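Local coordinates for autophagy-related protein 9 (Schizosaccharomyces pombe, PDB 7D0I) that scrambles phospholipids between membrane leaflets as a homotrimer with a central pore, helping to supply membrane to the growing autophagosome, at residues Leu183-Gln188 with Ile339-Arg345; Val190-Tyr194 with Met297-Trp302; Arg206-Ile210 with Leu268-Tyr272. The protein carries 1 engineered substitution. One frame throughout, in Å; residues are numbered along the deposited sequence.

Contact 1 (Leu183-Gln188 with Ile339-Arg345); sequences LDSFLQ and IANRIMR
Asp184 is shared by two arginines, one at each carboxylate oxygen. Arg345 NE binds Asp184 OD2 at 2.7 Å. The N-H points almost straight at the oxygen (171°) and meets its syn lone pair. Carboxylate and guanidinium are nearly coplanar here. Arg345 NH1 adds a weak, longer bond to the same oxygen. Arg342 NE reaches Asp184 OD1, also at 2.7 Å, but this bond is weak and bent. The Arg342 chain turns at chi3 (85°), and its guanidinium stands steeply to the carboxylate. Leu183 CD2 covers one face of that guanidinium, 3.7 Å from Arg342 NE. Arg345 NH1 lies over the opposite face. The shared carboxylate probably offsets the charge of the two arginines. With an alanine in place of Asp184, both arginines would probably lose their shared counter-charge and be left facing each other. Arg345 also makes weak bonds to the backbone oxygens of Val646 and Tyr648.

Beside the charges the packing is mostly aliphatic. Leu187 CD1 packs on Arg342 CD at 3.8 Å. Leu187 CD2 meets Ile339 CG2, and Leu187 CB meets Ile343 CG1, both at 4.0 Å. Leu309 of helix 302-312 also packs on Leu187. Helices 183-195 and 336-343 cross here nearly at right angles (-97°), with local axes 8.9 Å apart. This is a buried, probably cytoplasmic helix crossing, held by a salt-bridge network beside an aliphatic patch.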
# COMPACT_ATOMS: atom_id res chain seq x y z
N LEU A 183 10.64 35.04 26.49
CA LEU A 183 9.74 34.16 25.76
C LEU A 183 9.64 32.77 26.38
O LEU A 183 8.59 32.13 26.31
CB LEU A 183 10.19 34.05 24.31
CG LEU A 183 9.27 33.26 23.39
CD1 LEU A 183 7.89 33.85 23.41
CD2 LEU A 183 9.82 33.27 21.98
N ASP A 184 10.72 32.27 26.97
CA ASP A 184 10.69 30.91 27.50
C ASP A 184 9.69 30.77 28.64
O ASP A 184 8.84 29.88 28.63
CB ASP A 184 12.08 30.48 27.97
CG ASP A 184 12.92 29.93 26.84
OD1 ASP A 184 12.49 30.02 25.68
OD2 ASP A 184 14.01 29.39 27.13
N SER A 185 9.77 31.66 29.63
CA SER A 185 8.84 31.57 30.75
C SER A 185 7.42 31.89 30.31
O SER A 185 6.47 31.32 30.85
CB SER A 185 9.27 32.50 31.88
OG SER A 185 9.04 33.85 31.53
N PHE A 186 7.25 32.78 29.34
CA PHE A 186 5.91 33.05 28.83
C PHE A 186 5.31 31.81 28.19
O PHE A 186 4.14 31.49 28.42
CB PHE A 186 5.94 34.21 27.83
CG PHE A 186 4.65 34.41 27.12
CD1 PHE A 186 3.58 35.00 27.76
CD2 PHE A 186 4.50 34.02 25.80
CE1 PHE A 186 2.39 35.19 27.10
CE2 PHE A 186 3.31 34.21 25.14
CZ PHE A 186 2.26 34.79 25.79
N LEU A 187 6.09 31.10 27.37
CA LEU A 187 5.58 29.88 26.75
C LEU A 187 5.32 28.80 27.79
O LEU A 187 4.36 28.05 27.68
CB LEU A 187 6.57 29.38 25.70
CG LEU A 187 6.58 30.12 24.38
CD1 LEU A 187 7.66 29.56 23.50
CD2 LEU A 187 5.24 29.98 23.71
N GLN A 188 6.17 28.72 28.82
CA GLN A 188 5.92 27.75 29.87
C GLN A 188 4.64 28.07 30.62
O GLN A 188 3.91 27.16 31.03
CB GLN A 188 7.10 27.70 30.84
CG GLN A 188 8.38 27.19 30.24
CD GLN A 188 9.47 27.06 31.26
OE1 GLN A 188 9.21 26.94 32.45
NE2 GLN A 188 10.72 27.08 30.81
N ILE A 339 8.63 25.72 20.02
CA ILE A 339 7.96 25.96 21.28
C ILE A 339 8.18 24.80 22.24
O ILE A 339 8.32 25.00 23.45
CB ILE A 339 6.47 26.23 21.03
CG1 ILE A 339 6.32 27.55 20.29
CG2 ILE A 339 5.72 26.29 22.33
CD1 ILE A 339 4.95 27.80 19.76
N ALA A 340 8.24 23.58 21.72
CA ALA A 340 8.58 22.44 22.57
C ALA A 340 10.00 22.56 23.11
O ALA A 340 10.25 22.22 24.27
CB ALA A 340 8.41 21.14 21.80
N ASN A 341 10.94 23.03 22.29
CA ASN A 341 12.31 23.19 22.77
C ASN A 341 12.42 24.31 23.79
O ASN A 341 13.32 24.28 24.63
CB ASN A 341 13.25 23.48 21.61
CG ASN A 341 13.67 22.24 20.89
OD1 ASN A 341 14.80 21.77 21.02
ND2 ASN A 341 12.76 21.68 20.11
N ARG A 342 11.54 25.30 23.72
CA ARG A 342 11.60 26.39 24.69
C ARG A 342 10.88 26.06 25.98
O ARG A 342 11.28 26.53 27.05
CB ARG A 342 11.04 27.67 24.08
CG ARG A 342 11.72 28.11 22.81
CD ARG A 342 11.29 29.48 22.39
NE ARG A 342 12.06 30.52 23.06
CZ ARG A 342 13.06 31.18 22.51
NH1 ARG A 342 13.41 30.92 21.26
NH2 ARG A 342 13.71 32.10 23.20
N ILE A 343 9.81 25.26 25.92
CA ILE A 343 9.12 24.85 27.14
C ILE A 343 9.96 23.83 27.89
O ILE A 343 10.08 23.88 29.12
CB ILE A 343 7.73 24.30 26.81
CG1 ILE A 343 6.85 25.37 26.19
CG2 ILE A 343 7.07 23.77 28.05
CD1 ILE A 343 5.56 24.85 25.68
N MET A 344 10.54 22.87 27.17
CA MET A 344 11.29 21.78 27.77
C MET A 344 12.79 22.01 27.74
O MET A 344 13.55 21.06 27.60
CB MET A 344 10.95 20.47 27.08
CG MET A 344 9.55 20.00 27.29
SD MET A 344 9.40 18.28 26.85
CE MET A 344 10.59 17.56 27.96
N ARG A 345 13.24 23.26 27.85
CA ARG A 345 14.66 23.52 27.69
C ARG A 345 15.47 22.94 28.84
O ARG A 345 16.57 22.44 28.63
CB ARG A 345 14.92 25.02 27.55
CG ARG A 345 16.33 25.33 27.12
CD ARG A 345 16.67 26.80 27.20
NE ARG A 345 15.89 27.61 26.27
CZ ARG A 345 16.08 27.62 24.96
NH1 ARG A 345 15.34 28.38 24.19
NH2 ARG A 345 17.01 26.85 24.42

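Contact 2 (Val190-Tyr194 with Met297-Trp302); sequences VYTYY and MPTVSW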
# COMPACT_ATOMS: atom_id res chain seq x y z
N VAL A 190 2.00 29.73 29.33
CA VAL A 190 0.95 29.34 28.40
C VAL A 190 0.68 27.85 28.50
O VAL A 190 -0.48 27.41 28.58
CB VAL A 190 1.32 29.75 26.96
CG1 VAL A 190 0.45 29.05 25.97
CG2 VAL A 190 1.20 31.24 26.79
N TYR A 191 1.74 27.05 28.54
CA TYR A 191 1.56 25.61 28.57
C TYR A 191 0.96 25.14 29.89
O TYR A 191 0.10 24.26 29.90
CB TYR A 191 2.88 24.90 28.32
CG TYR A 191 2.74 23.41 28.34
CD1 TYR A 191 2.13 22.74 27.31
CD2 TYR A 191 3.20 22.67 29.41
CE1 TYR A 191 1.99 21.39 27.33
CE2 TYR A 191 3.06 21.32 29.44
CZ TYR A 191 2.45 20.69 28.40
OH TYR A 191 2.31 19.34 28.41
N THR A 192 1.40 25.70 31.01
CA THR A 192 0.84 25.26 32.28
C THR A 192 -0.56 25.80 32.51
O THR A 192 -1.30 25.25 33.33
CB THR A 192 1.73 25.65 33.45
OG1 THR A 192 1.78 27.07 33.55
CG2 THR A 192 3.11 25.11 33.24
N TYR A 193 -0.94 26.87 31.83
CA TYR A 193 -2.34 27.27 31.85
C TYR A 193 -3.18 26.35 30.98
O TYR A 193 -4.34 26.11 31.28
CB TYR A 193 -2.49 28.71 31.38
CG TYR A 193 -3.89 29.25 31.53
CD1 TYR A 193 -4.30 29.83 32.71
CD2 TYR A 193 -4.79 29.17 30.49
CE1 TYR A 193 -5.57 30.31 32.86
CE2 TYR A 193 -6.06 29.65 30.63
CZ TYR A 193 -6.45 30.22 31.81
OH TYR A 193 -7.72 30.70 31.95
N TYR A 194 -2.60 25.83 29.90
CA TYR A 194 -3.31 24.84 29.11
C TYR A 194 -3.52 23.55 29.89
O TYR A 194 -4.64 23.04 29.99
CB TYR A 194 -2.56 24.55 27.82
CG TYR A 194 -3.02 23.29 27.16
CD1 TYR A 194 -4.30 23.17 26.67
CD2 TYR A 194 -2.18 22.20 27.04
CE1 TYR A 194 -4.73 22.02 26.08
CE2 TYR A 194 -2.60 21.05 26.46
CZ TYR A 194 -3.88 20.96 25.98
OH TYR A 194 -4.31 19.81 25.38
N MET A 297 -11.82 25.19 27.38
CA MET A 297 -10.54 24.89 28.01
C MET A 297 -10.39 23.42 28.36
O MET A 297 -9.36 22.82 27.99
CB MET A 297 -10.32 25.78 29.23
CG MET A 297 -9.94 27.21 28.89
SD MET A 297 -8.59 27.30 27.71
CE MET A 297 -7.29 26.44 28.59
N PRO A 298 -11.33 22.76 29.05
CA PRO A 298 -11.09 21.37 29.45
C PRO A 298 -11.00 20.40 28.29
O PRO A 298 -10.62 19.24 28.51
CB PRO A 298 -12.30 21.05 30.33
CG PRO A 298 -12.80 22.35 30.77
CD PRO A 298 -12.59 23.26 29.62
N THR A 299 -11.31 20.82 27.06
CA THR A 299 -11.35 19.89 25.94
C THR A 299 -10.52 20.31 24.74
O THR A 299 -10.37 19.49 23.82
CB THR A 299 -12.80 19.67 25.48
OG1 THR A 299 -13.50 20.92 25.45
CG2 THR A 299 -13.52 18.72 26.43
N VAL A 300 -9.99 21.53 24.70
CA VAL A 300 -9.18 21.93 23.56
C VAL A 300 -7.85 21.18 23.60
O VAL A 300 -7.36 20.80 24.66
CB VAL A 300 -8.97 23.46 23.56
CG1 VAL A 300 -8.17 23.89 24.77
CG2 VAL A 300 -8.31 23.92 22.28
N SER A 301 -7.29 20.94 22.42
CA SER A 301 -6.03 20.24 22.30
C SER A 301 -4.86 21.22 22.27
O SER A 301 -5.04 22.43 22.15
CB SER A 301 -6.02 19.37 21.05
OG SER A 301 -6.29 20.15 19.91
N TRP A 302 -3.65 20.68 22.38
CA TRP A 302 -2.47 21.54 22.31
C TRP A 302 -2.17 21.95 20.88
O TRP A 302 -1.61 23.02 20.66
CB TRP A 302 -1.26 20.83 22.91
CG TRP A 302 -0.01 21.63 22.86
CD1 TRP A 302 1.11 21.34 22.15
CD2 TRP A 302 0.25 22.86 23.54
NE1 TRP A 302 2.05 22.31 22.35
CE2 TRP A 302 1.54 23.26 23.20
CE3 TRP A 302 -0.50 23.67 24.40
CZ2 TRP A 302 2.12 24.42 23.69
CZ3 TRP A 302 0.07 24.82 24.88
CH2 TRP A 302 1.36 25.18 24.52
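Val300 O accepts a weak hydrogen bond from Tyr194 OH at 3.3 Å. The oxygen lies at the edge of the Tyr194 ring, near its plane, and also touches Tyr194 CE1. On the apolar side, Val300 CG1 packs against Tyr194 CE1 at 4.1 Å. Tyr194 CG is anti to the backbone N (chi1 164°), which carries the ring off helix 183-195 to lie between Val300 and Trp302. Its CD2 meets Trp302 CE3 at 3.5 Å. The two rings are oblique, with planes 41° apart.

Tyr191, Tyr194 and Trp302 form an aromatic cluster. It joins helix 183-195 to the start of helix 302-312, where Ser301 is the N-cap and its OG makes a weak bond to Arg304 N. Tyr191 and Trp302 make a T-shaped pair. The edge of Tyr191 points at the face of the indole six-membered ring, with centroids 5.1 Å apart and planes at 89°. The hydroxyl of Tyr191 is hydrogen-bonded to His473 ND1, which probably limits the turning of this ring, and the His473 ring also meets Tyr194 and Trp302.

Val190 CG1 touches the rim of the indole at Trp302 CH2, 4.2 Å away. At the other end of the loop, Met297 folds back at chi2 and chi3, which brings its CE near Tyr193 CE2, 4.0 Å away. Beyond it, Pro298 packs on Phe496 of a neighbouring subunit, and Thr299 OG1 makes a weak bond to His588 O of that subunit.

Contact 3 (Arg206-Ile210 with Leu268-Tyr272); sequences RLFQI and LWIYY. With LMN (Lauryl Maltose Neopentyl Glycol), chain H.
Arg206 lays its aliphatic chain over one face of the Tyr272 ring. CB makes a CH-pi contact, 3.9 Å from the ring centroid and 16° off the ring normal. Extended from CG to NE, the chain runs on across the ring, and Arg206 CD comes 3.7 Å from Tyr272 CD1. The guanidinium passes on beyond the ring to a salt bridge between Arg206 NH1 and Asp275 OD1.

Ile210 comes to the edge of the same ring. Its CG2 touches Tyr272 CE2 at 3.5 Å and also meets Leu268 CD2 at 3.8 Å. CG1 sits between the backbone N and the carbonyl carbon (chi1 54°). This turns CD1 away from the Tyr272 ring and against Trp269 CD1. Trp269 is on the surface and may face lipid.

These residues join two antiparallel transmembrane helices, 198-223 and 253-289. Their local axes are 10.8 Å apart and their directions differ by 171°. Phe208, on the first helix, meets Tyr504 of a neighbouring subunit.

Gln209, Leu268 and Tyr271 line a pocket for lauryl maltose neopentyl glycol. How Gln209 OE1 and Tyr272 OH relate is doubtful, as they are modelled implausibly close. One alkyl tail of the detergent lies over a face of the Tyr271 ring, with its CBD 3.4 Å from Tyr271 CD2. Leu268 CD1 touches the same tail at CBF, 3.5 Å away. The Gln209 amide lies by the branched centre of the detergent, its OE1 3.2 Å from CBT.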
# COMPACT_ATOMS: atom_id res chain seq x y z
N ARG A 206 -5.87 24.07 43.33
CA ARG A 206 -5.03 24.62 44.39
C ARG A 206 -5.80 24.75 45.69
O ARG A 206 -5.27 24.47 46.78
CB ARG A 206 -4.47 25.97 43.96
CG ARG A 206 -3.57 25.91 42.75
CD ARG A 206 -2.99 27.27 42.44
NE ARG A 206 -2.01 27.20 41.37
CZ ARG A 206 -1.32 28.24 40.93
NH1 ARG A 206 -1.50 29.43 41.47
NH2 ARG A 206 -0.44 28.09 39.95
N LEU A 207 -7.07 25.18 45.61
CA LEU A 207 -7.89 25.31 46.80
C LEU A 207 -8.09 23.97 47.48
O LEU A 207 -7.90 23.85 48.69
CB LEU A 207 -9.24 25.92 46.42
CG LEU A 207 -10.30 25.95 47.51
CD1 LEU A 207 -9.80 26.71 48.73
CD2 LEU A 207 -11.57 26.58 46.96
N PHE A 208 -8.46 22.94 46.72
CA PHE A 208 -8.64 21.64 47.35
C PHE A 208 -7.32 21.05 47.82
O PHE A 208 -7.32 20.24 48.76
CB PHE A 208 -9.35 20.68 46.41
CG PHE A 208 -10.82 20.89 46.35
CD1 PHE A 208 -11.64 20.46 47.38
CD2 PHE A 208 -11.40 21.53 45.28
CE1 PHE A 208 -12.99 20.66 47.33
CE2 PHE A 208 -12.75 21.73 45.22
CZ PHE A 208 -13.55 21.29 46.25
N GLN A 209 -6.20 21.46 47.24
CA GLN A 209 -4.90 20.99 47.72
C GLN A 209 -4.60 21.56 49.10
O GLN A 209 -4.22 20.82 50.03
CB GLN A 209 -3.82 21.38 46.72
CG GLN A 209 -2.43 20.94 47.06
CD GLN A 209 -1.42 21.50 46.08
OE1 GLN A 209 -0.58 22.32 46.43
NE2 GLN A 209 -1.51 21.05 44.83
N ILE A 210 -4.76 22.87 49.27
CA ILE A 210 -4.53 23.44 50.60
C ILE A 210 -5.59 22.96 51.58
O ILE A 210 -5.30 22.79 52.77
CB ILE A 210 -4.46 24.98 50.56
CG1 ILE A 210 -5.71 25.56 49.90
CG2 ILE A 210 -3.21 25.44 49.85
CD1 ILE A 210 -5.61 27.04 49.66
N LEU A 268 2.08 28.37 51.85
CA LEU A 268 1.47 27.86 50.63
C LEU A 268 0.28 28.72 50.20
O LEU A 268 0.15 29.10 49.03
CB LEU A 268 1.03 26.41 50.84
CG LEU A 268 0.62 25.57 49.64
CD1 LEU A 268 1.70 25.65 48.57
CD2 LEU A 268 0.38 24.13 50.06
N TRP A 269 -0.59 29.04 51.16
CA TRP A 269 -1.75 29.88 50.87
C TRP A 269 -1.32 31.24 50.31
O TRP A 269 -1.88 31.73 49.32
CB TRP A 269 -2.58 30.07 52.14
CG TRP A 269 -4.03 30.26 51.90
CD1 TRP A 269 -5.02 29.35 52.10
CD2 TRP A 269 -4.68 31.45 51.41
NE1 TRP A 269 -6.24 29.88 51.77
CE2 TRP A 269 -6.06 31.17 51.35
CE3 TRP A 269 -4.22 32.71 51.03
CZ2 TRP A 269 -6.98 32.12 50.91
CZ3 TRP A 269 -5.14 33.65 50.60
CH2 TRP A 269 -6.51 33.34 50.54
N ILE A 270 -0.33 31.86 50.95
CA ILE A 270 0.12 33.18 50.53
C ILE A 270 0.71 33.13 49.13
O ILE A 270 0.48 34.03 48.32
CB ILE A 270 1.12 33.76 51.56
CG1 ILE A 270 0.38 34.20 52.82
CG2 ILE A 270 1.89 34.92 50.96
CD1 ILE A 270 1.28 34.86 53.85
N TYR A 271 1.45 32.06 48.83
CA TYR A 271 1.99 31.94 47.48
C TYR A 271 0.88 31.82 46.44
O TYR A 271 0.94 32.44 45.38
CB TYR A 271 2.92 30.74 47.37
CG TYR A 271 3.15 30.36 45.93
CD1 TYR A 271 3.92 31.16 45.10
CD2 TYR A 271 2.55 29.24 45.38
CE1 TYR A 271 4.11 30.83 43.77
CE2 TYR A 271 2.73 28.90 44.06
CZ TYR A 271 3.51 29.69 43.26
OH TYR A 271 3.69 29.35 41.94
N TYR A 272 -0.14 30.99 46.72
CA TYR A 272 -1.23 30.85 45.77
C TYR A 272 -1.94 32.18 45.54
O TYR A 272 -2.23 32.57 44.39
CB TYR A 272 -2.22 29.79 46.26
CG TYR A 272 -1.72 28.37 46.12
CD1 TYR A 272 -0.69 28.05 45.24
CD2 TYR A 272 -2.28 27.34 46.85
CE1 TYR A 272 -0.24 26.76 45.11
CE2 TYR A 272 -1.84 26.04 46.73
CZ TYR A 272 -0.81 25.76 45.85
OH TYR A 272 -0.37 24.46 45.73
C1 LMN H . 4.10 17.30 44.66
O1 LMN H . 3.74 18.55 44.54
C2 LMN H . 3.32 16.41 43.65
O2 LMN H . 3.81 16.70 42.34
C3 LMN H . 3.45 14.94 43.89
O3 LMN H . 2.36 14.30 43.13
C4 LMN H . 3.36 14.50 45.29
O4 LMN H . 3.91 13.12 45.42
C5 LMN H . 4.13 15.37 46.22
O5 LMN H . 3.75 16.79 46.07
C6 LMN H . 3.89 14.96 47.67
O6 LMN H . 4.54 15.88 48.52
CAA LMN H . 2.95 20.95 56.16
CAB LMN H . 7.36 30.40 49.00
OAI LMN H . -0.64 10.41 46.70
OAJ LMN H . -0.59 21.56 36.03
OAL LMN H . -0.08 17.23 43.82
OAN LMN H . 0.28 21.15 39.22
OAP LMN H . 0.32 22.02 41.79
OAQ LMN H . 0.93 8.53 45.16
OAR LMN H . -4.06 19.29 36.00
OAS LMN H . 2.08 9.56 42.83
OAT LMN H . -4.28 17.01 37.60
OAU LMN H . 4.52 11.23 43.78
OAV LMN H . -2.74 17.64 40.22
CAW LMN H . 2.62 20.19 54.85
CAX LMN H . 7.06 29.06 48.28
CAY LMN H . 3.89 19.46 54.35
CAZ LMN H . 5.75 28.46 48.84
CBA LMN H . 3.74 19.04 52.86
CBB LMN H . 5.46 27.11 48.13
CBC LMN H . 2.55 19.79 52.18
CBD LMN H . 5.16 27.36 46.62
CBE LMN H . 2.00 18.94 51.00
CBF LMN H . 4.11 26.32 46.14
CBG LMN H . 3.19 18.44 50.13
CBH LMN H . 4.82 25.15 45.39
CBI LMN H . 3.58 19.56 49.11
CBJ LMN H . 4.58 23.83 46.18
CBK LMN H . 2.38 19.81 48.14
CBL LMN H . 4.60 22.61 45.18
CBM LMN H . 0.53 11.08 47.09
CBN LMN H . -1.01 20.21 36.07
CBP LMN H . -0.55 17.77 42.60
CBQ LMN H . 2.71 21.05 47.23
CBR LMN H . 4.50 21.05 45.37
CBS LMN H . 2.91 19.02 45.62
CBT LMN H . 1.96 21.26 44.74
OBV LMN H . 2.51 21.36 43.41
OBX LMN H . 0.97 19.60 43.03
OBY LMN H . 2.88 11.33 46.53
OBZ LMN H . -1.37 19.86 38.44
OCB LMN H . -0.13 18.23 39.72
CCC LMN H . 1.73 10.39 46.51
CCD LMN H . -2.05 20.04 37.14
CCF LMN H . 0.52 18.63 42.00
CCH LMN H . 0.94 20.33 40.24
CCJ LMN H . 2.01 20.46 42.46
CCL LMN H . 1.43 21.25 41.30
CCM LMN H . 3.02 20.60 45.74
CCN LMN H . 1.38 9.90 45.10
CCO LMN H . -2.93 18.84 36.78
CCQ LMN H . -0.00 19.30 40.72
CCR LMN H . 2.91 12.17 45.32
CCS LMN H . -1.04 18.44 38.68
CCT LMN H . 2.54 9.97 44.16
CCU LMN H . -3.42 18.13 38.00
CCV LMN H . 3.11 11.34 44.05
CCW LMN H . -2.32 17.61 38.84

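Contacts 1 and 2 are both buried, probably on the cytoplasmic side, and share helix 183-195. They touch each other: Ile343 CD1 of contact 1 packs on Tyr191 CB and on the indole of Trp302. Contact 3 is only partly buried. It lies on the next helix, 198-223, in the membrane region, its centre about 21 Å from that of contact 2, and does not touch either of the others. Contact 1 pairs a salt-bridge network with an aliphatic patch, aromatic rings dominate contact 2, and contact 3 is mostly apolar with bound detergent at one side. Along the chain, contact 3 is nested inside the loop closed by contact 2, which is nested inside that of contact 1.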